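Side-chain contacts in putative methylthioribose-1-phosphate isomerase (Pyrococcus horikoshii OT3, PDB 6A34), which probably interconverts 5-methylthioribose 1-phosphate and 5-methylthioribulose 1-phosphate, an isomerisation in the methionine salvage pathway: residues T11-T16 and S211-S216; G260-A265 and H328-G333. All coordinates share one frame; numbering follows the deposited sequence.

Contact 1 (T11-T16 and S211-S216); sequences TKLPRT and SAWEYS
Leu13 reaches helix 206-217 with both of its methyl groups, and each meets a different residue. CD2 lies 3.5 Å from CH2 of Trp213 and almost equally near CZ3, an oblique approach to the far end of the six-membered ring. CD1 lies 3.7 Å from CB of Glu214, where the two side chains meet at about a right angle. CG of Trp213 stands anti to the backbone N (chi1 -178°), which swings the indole outward from helix 206-217 so that its CZ3-CH2 end meets Leu13. No hydrogen bond crosses between 11-16 and 211-216 and the touching atoms are all carbons, so the direct contact is apolar; with 124 Å² buried it is also small.

Polar groups around it set the positions. Thr11 OG1 accepts from Leu13 N at 3.1 Å with an N-H...O angle of 165°, closing an ST turn just before the leucine; the same hydroxyl bonds Asp218, beyond the helix. Both oxygens of the buried Glu214 carboxylate have partners, OE1 in Ser171 N and a salt bridge to Arg185 NH2, OE2 in Leu172 N, and only CB meets Leu13. Trp213 also packs on Pro314 of the second subunit. The contact thus joins the N-terminal loop to helix 206-217, whose first residue, Gln206, is a predicted substrate-binding residue, on the flank of the Rossmann-like domain of the MtnA family.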
# COMPACT_ATOMS: atom_id res chain seq x y z
N THR A 11 8.07 12.15 -25.55
CA THR A 11 8.37 12.71 -24.23
C THR A 11 9.06 14.07 -24.39
O THR A 11 9.69 14.31 -25.39
CB THR A 11 9.29 11.80 -23.42
OG1 THR A 11 9.32 12.30 -22.07
CG2 THR A 11 10.69 11.73 -23.99
N LYS A 12 8.94 14.90 -23.36
CA LYS A 12 9.64 16.16 -23.28
C LYS A 12 10.87 16.04 -22.38
O LYS A 12 11.64 16.96 -22.26
CB LYS A 12 8.71 17.25 -22.73
CG LYS A 12 7.62 17.71 -23.68
CD LYS A 12 6.54 18.54 -22.96
CE LYS A 12 5.25 18.63 -23.75
NZ LYS A 12 4.06 18.38 -22.89
N LEU A 13 11.02 14.88 -21.74
CA LEU A 13 12.12 14.62 -20.86
C LEU A 13 13.38 14.40 -21.68
O LEU A 13 13.33 13.75 -22.74
CB LEU A 13 11.83 13.36 -20.03
CG LEU A 13 10.79 13.50 -18.92
CD1 LEU A 13 10.45 12.15 -18.33
CD2 LEU A 13 11.24 14.45 -17.82
N PRO A 14 14.56 14.82 -21.16
CA PRO A 14 15.84 14.38 -21.70
C PRO A 14 16.06 12.91 -21.33
O PRO A 14 15.34 12.35 -20.48
CB PRO A 14 16.87 15.20 -20.91
CG PRO A 14 16.19 15.37 -19.57
CD PRO A 14 14.72 15.55 -19.90
N ARG A 15 17.06 12.29 -21.98
CA ARG A 15 17.51 10.99 -21.61
C ARG A 15 17.87 11.00 -20.12
O ARG A 15 18.29 12.01 -19.58
CB ARG A 15 18.63 10.54 -22.55
CG ARG A 15 18.11 9.84 -23.80
CD ARG A 15 18.81 9.97 -25.13
NE ARG A 15 19.63 8.81 -25.33
CZ ARG A 15 19.93 8.17 -26.47
NH1 ARG A 15 20.99 7.41 -26.45
NH2 ARG A 15 19.19 8.21 -27.56
N THR A 16 17.60 9.87 -19.48
CA THR A 16 17.89 9.61 -18.07
C THR A 16 19.39 9.75 -17.81
O THR A 16 19.79 10.18 -16.75
CB THR A 16 17.39 8.21 -17.68
OG1 THR A 16 15.98 8.19 -17.87
CG2 THR A 16 17.76 7.81 -16.27
N SER A 211 6.92 7.64 -11.14
CA SER A 211 5.98 7.51 -12.24
C SER A 211 5.06 8.75 -12.27
O SER A 211 4.81 9.33 -13.36
CB SER A 211 5.18 6.21 -12.17
OG SER A 211 5.98 5.09 -12.51
N ALA A 212 4.54 9.17 -11.10
CA ALA A 212 3.53 10.24 -11.08
C ALA A 212 4.15 11.53 -11.67
O ALA A 212 3.51 12.28 -12.42
CB ALA A 212 2.97 10.41 -9.68
N TRP A 213 5.44 11.75 -11.36
CA TRP A 213 6.19 12.87 -11.80
C TRP A 213 6.41 12.85 -13.32
O TRP A 213 5.99 13.77 -13.99
CB TRP A 213 7.51 12.95 -11.03
CG TRP A 213 8.27 14.15 -11.45
CD1 TRP A 213 8.11 15.41 -10.97
CD2 TRP A 213 9.21 14.24 -12.53
NE1 TRP A 213 8.90 16.28 -11.67
CE2 TRP A 213 9.60 15.60 -12.62
CE3 TRP A 213 9.77 13.32 -13.42
CZ2 TRP A 213 10.52 16.06 -13.57
CZ3 TRP A 213 10.70 13.77 -14.35
CH2 TRP A 213 11.06 15.12 -14.42
N GLU A 214 7.03 11.80 -13.86
CA GLU A 214 7.39 11.79 -15.30
C GLU A 214 6.14 11.77 -16.19
O GLU A 214 6.17 12.38 -17.24
CB GLU A 214 8.34 10.67 -15.70
CG GLU A 214 7.91 9.25 -15.35
CD GLU A 214 8.71 8.22 -16.14
OE1 GLU A 214 8.55 8.22 -17.38
OE2 GLU A 214 9.58 7.50 -15.56
N TYR A 215 5.07 11.06 -15.79
CA TYR A 215 3.92 10.95 -16.68
C TYR A 215 3.16 12.26 -16.64
O TYR A 215 2.58 12.70 -17.66
CB TYR A 215 3.04 9.74 -16.35
CG TYR A 215 3.70 8.39 -16.57
CD1 TYR A 215 4.44 8.13 -17.71
CD2 TYR A 215 3.62 7.38 -15.62
CE1 TYR A 215 5.05 6.91 -17.92
CE2 TYR A 215 4.22 6.15 -15.81
CZ TYR A 215 4.95 5.91 -16.97
OH TYR A 215 5.58 4.71 -17.17
N SER A 216 3.15 12.89 -15.46
CA SER A 216 2.60 14.22 -15.34
C SER A 216 3.43 15.23 -16.17
O SER A 216 2.89 15.98 -16.95
CB SER A 216 2.47 14.64 -13.91
OG SER A 216 1.64 15.79 -13.87

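Contact 2 (G260-A265 and H328-G333)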
# COMPACT_ATOMS: atom_id res chain seq x y z
N GLY A 260 3.58 -6.61 -5.17
CA GLY A 260 2.24 -6.13 -5.51
C GLY A 260 1.77 -6.56 -6.88
O GLY A 260 0.59 -6.52 -7.15
N THR A 261 2.69 -6.96 -7.75
CA THR A 261 2.37 -7.35 -9.12
C THR A 261 1.48 -8.59 -9.10
O THR A 261 0.47 -8.65 -9.81
CB THR A 261 3.65 -7.55 -9.96
OG1 THR A 261 4.35 -6.31 -10.00
CG2 THR A 261 3.34 -7.98 -11.37
N TYR A 262 1.85 -9.57 -8.27
CA TYR A 262 1.10 -10.81 -8.11
C TYR A 262 -0.32 -10.49 -7.67
O TYR A 262 -1.26 -11.07 -8.18
CB TYR A 262 1.81 -11.80 -7.18
CG TYR A 262 0.97 -13.01 -6.84
CD1 TYR A 262 0.53 -13.86 -7.84
CD2 TYR A 262 0.59 -13.29 -5.54
CE1 TYR A 262 -0.29 -14.95 -7.55
CE2 TYR A 262 -0.21 -14.37 -5.24
CZ TYR A 262 -0.66 -15.21 -6.24
OH TYR A 262 -1.43 -16.30 -5.94
N MET A 263 -0.46 -9.55 -6.73
CA MET A 263 -1.78 -9.08 -6.23
C MET A 263 -2.67 -8.61 -7.40
O MET A 263 -3.86 -8.98 -7.49
CB MET A 263 -1.64 -7.95 -5.22
CG MET A 263 -3.01 -7.34 -4.80
SD MET A 263 -3.32 -5.72 -5.58
CE MET A 263 -2.16 -4.82 -4.57
N LEU A 264 -2.08 -7.75 -8.24
CA LEU A 264 -2.73 -7.20 -9.47
C LEU A 264 -3.11 -8.31 -10.45
O LEU A 264 -4.15 -8.26 -11.08
CB LEU A 264 -1.75 -6.23 -10.15
CG LEU A 264 -1.51 -4.90 -9.45
CD1 LEU A 264 -0.57 -4.03 -10.29
CD2 LEU A 264 -2.83 -4.20 -9.17
N ALA A 265 -2.21 -9.27 -10.65
CA ALA A 265 -2.47 -10.40 -11.57
C ALA A 265 -3.74 -11.15 -11.10
O ALA A 265 -4.63 -11.44 -11.91
CB ALA A 265 -1.27 -11.33 -11.63
N HIS A 328 2.55 -17.65 -14.90
CA HIS A 328 2.34 -17.24 -16.30
C HIS A 328 0.86 -17.25 -16.69
O HIS A 328 0.49 -16.49 -17.54
CB HIS A 328 3.15 -18.10 -17.28
CG HIS A 328 2.83 -19.55 -17.22
ND1 HIS A 328 1.75 -20.10 -17.92
CD2 HIS A 328 3.42 -20.55 -16.53
CE1 HIS A 328 1.69 -21.40 -17.64
NE2 HIS A 328 2.71 -21.69 -16.78
N LYS A 329 0.04 -18.08 -16.05
CA LYS A 329 -1.34 -18.26 -16.43
C LYS A 329 -2.19 -16.98 -16.26
O LYS A 329 -3.28 -16.83 -16.90
CB LYS A 329 -1.95 -19.42 -15.62
CG LYS A 329 -2.14 -19.16 -14.14
CD LYS A 329 -2.98 -20.23 -13.45
CE LYS A 329 -3.21 -19.96 -11.98
NZ LYS A 329 -4.29 -20.81 -11.42
N TYR A 330 -1.74 -16.07 -15.40
CA TYR A 330 -2.37 -14.78 -15.21
C TYR A 330 -2.07 -13.82 -16.38
O TYR A 330 -2.72 -12.77 -16.47
CB TYR A 330 -1.90 -14.19 -13.87
CG TYR A 330 -2.35 -14.98 -12.66
CD1 TYR A 330 -3.67 -14.92 -12.26
CD2 TYR A 330 -1.50 -15.76 -11.92
CE1 TYR A 330 -4.15 -15.66 -11.20
CE2 TYR A 330 -1.95 -16.48 -10.81
CZ TYR A 330 -3.29 -16.43 -10.45
OH TYR A 330 -3.82 -17.13 -9.40
N LEU A 331 -1.10 -14.14 -17.25
CA LEU A 331 -0.70 -13.21 -18.34
C LEU A 331 -1.61 -13.39 -19.56
O LEU A 331 -1.80 -14.49 -20.04
CB LEU A 331 0.75 -13.43 -18.76
CG LEU A 331 1.81 -12.87 -17.82
CD1 LEU A 331 3.18 -13.47 -18.13
CD2 LEU A 331 1.87 -11.36 -17.92
N THR A 332 -2.10 -12.27 -20.10
CA THR A 332 -2.77 -12.26 -21.38
C THR A 332 -1.70 -12.33 -22.49
O THR A 332 -1.90 -12.96 -23.48
CB THR A 332 -3.66 -11.02 -21.50
OG1 THR A 332 -4.55 -10.98 -20.39
CG2 THR A 332 -4.44 -11.02 -22.80
N GLY A 333 -0.60 -11.60 -22.32
CA GLY A 333 0.51 -11.62 -23.25
C GLY A 333 1.75 -10.96 -22.66
O GLY A 333 1.68 -10.31 -21.61
O HOH W 1 -2.13 -18.14 -7.79
O HOH W 2 -4.80 -11.84 -14.70
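Ala265 of helix 261-270 and Tyr330 of the 3-10 segment 328-330 bring their CA atoms to 5.7 Å, the nearest backbone approach of the two segments. At that spacing the side chains meet directly, Ala265 CB lying 3.7 Å from Tyr330 CB. With CG beside the backbone N and anti to the carbonyl carbon (chi1 -65°), the Tyr330 ring runs on past the alanine, CD1 3.6 Å from Ala265 O and CE2, on its other flank, 4.0 Å from CE1 of Tyr262. Tyr330 CE2 sits at the edge of the Tyr262 ring, near its plane, and the rings are not stacked.

One water, in plane at the edge of both rings, links Tyr262 OH (2.7 Å) to Tyr330 OH (2.5 Å); another donates to Ala265 O and Tyr330 O. Tyr262 OH also bonds His271, and Tyr330 packs on Glu270, both of the second subunit. With Tyr330 cut back to an alanine, the ring's contacts would go, which would probably open a gap beside Tyr262 and leave the first water without one tyrosine partner. This is packing of helix 261-270 on the 3-10 turn before strand 333-336 of the Rossmann-like domain, at the subunit interface.

In the fold
From the N terminus, the loop after helix 7-10 enters contact 1 at once, and 194 residues later helix 206-217 closes it; the long helices 59-76 to 125-157 and the strands 161-165 and 193-199 lie within that span. Contact 2 opens only afterwards, at helix 261-270, and closes a shorter loop of 62 residues just before strand 333-336. The two are therefore in series, neither nested nor crossed. The centres of contact 1 and contact 2 are about 26 Å apart, and the nearest atoms of contact 1 and contact 2 about 11 Å. Contact 1 ties the N-terminal region to the seven-stranded-sheet domain; contact 2 ties helix 261-270 to the 3-10 turn between strands 323-326 and 333-336. Both also touch the second subunit.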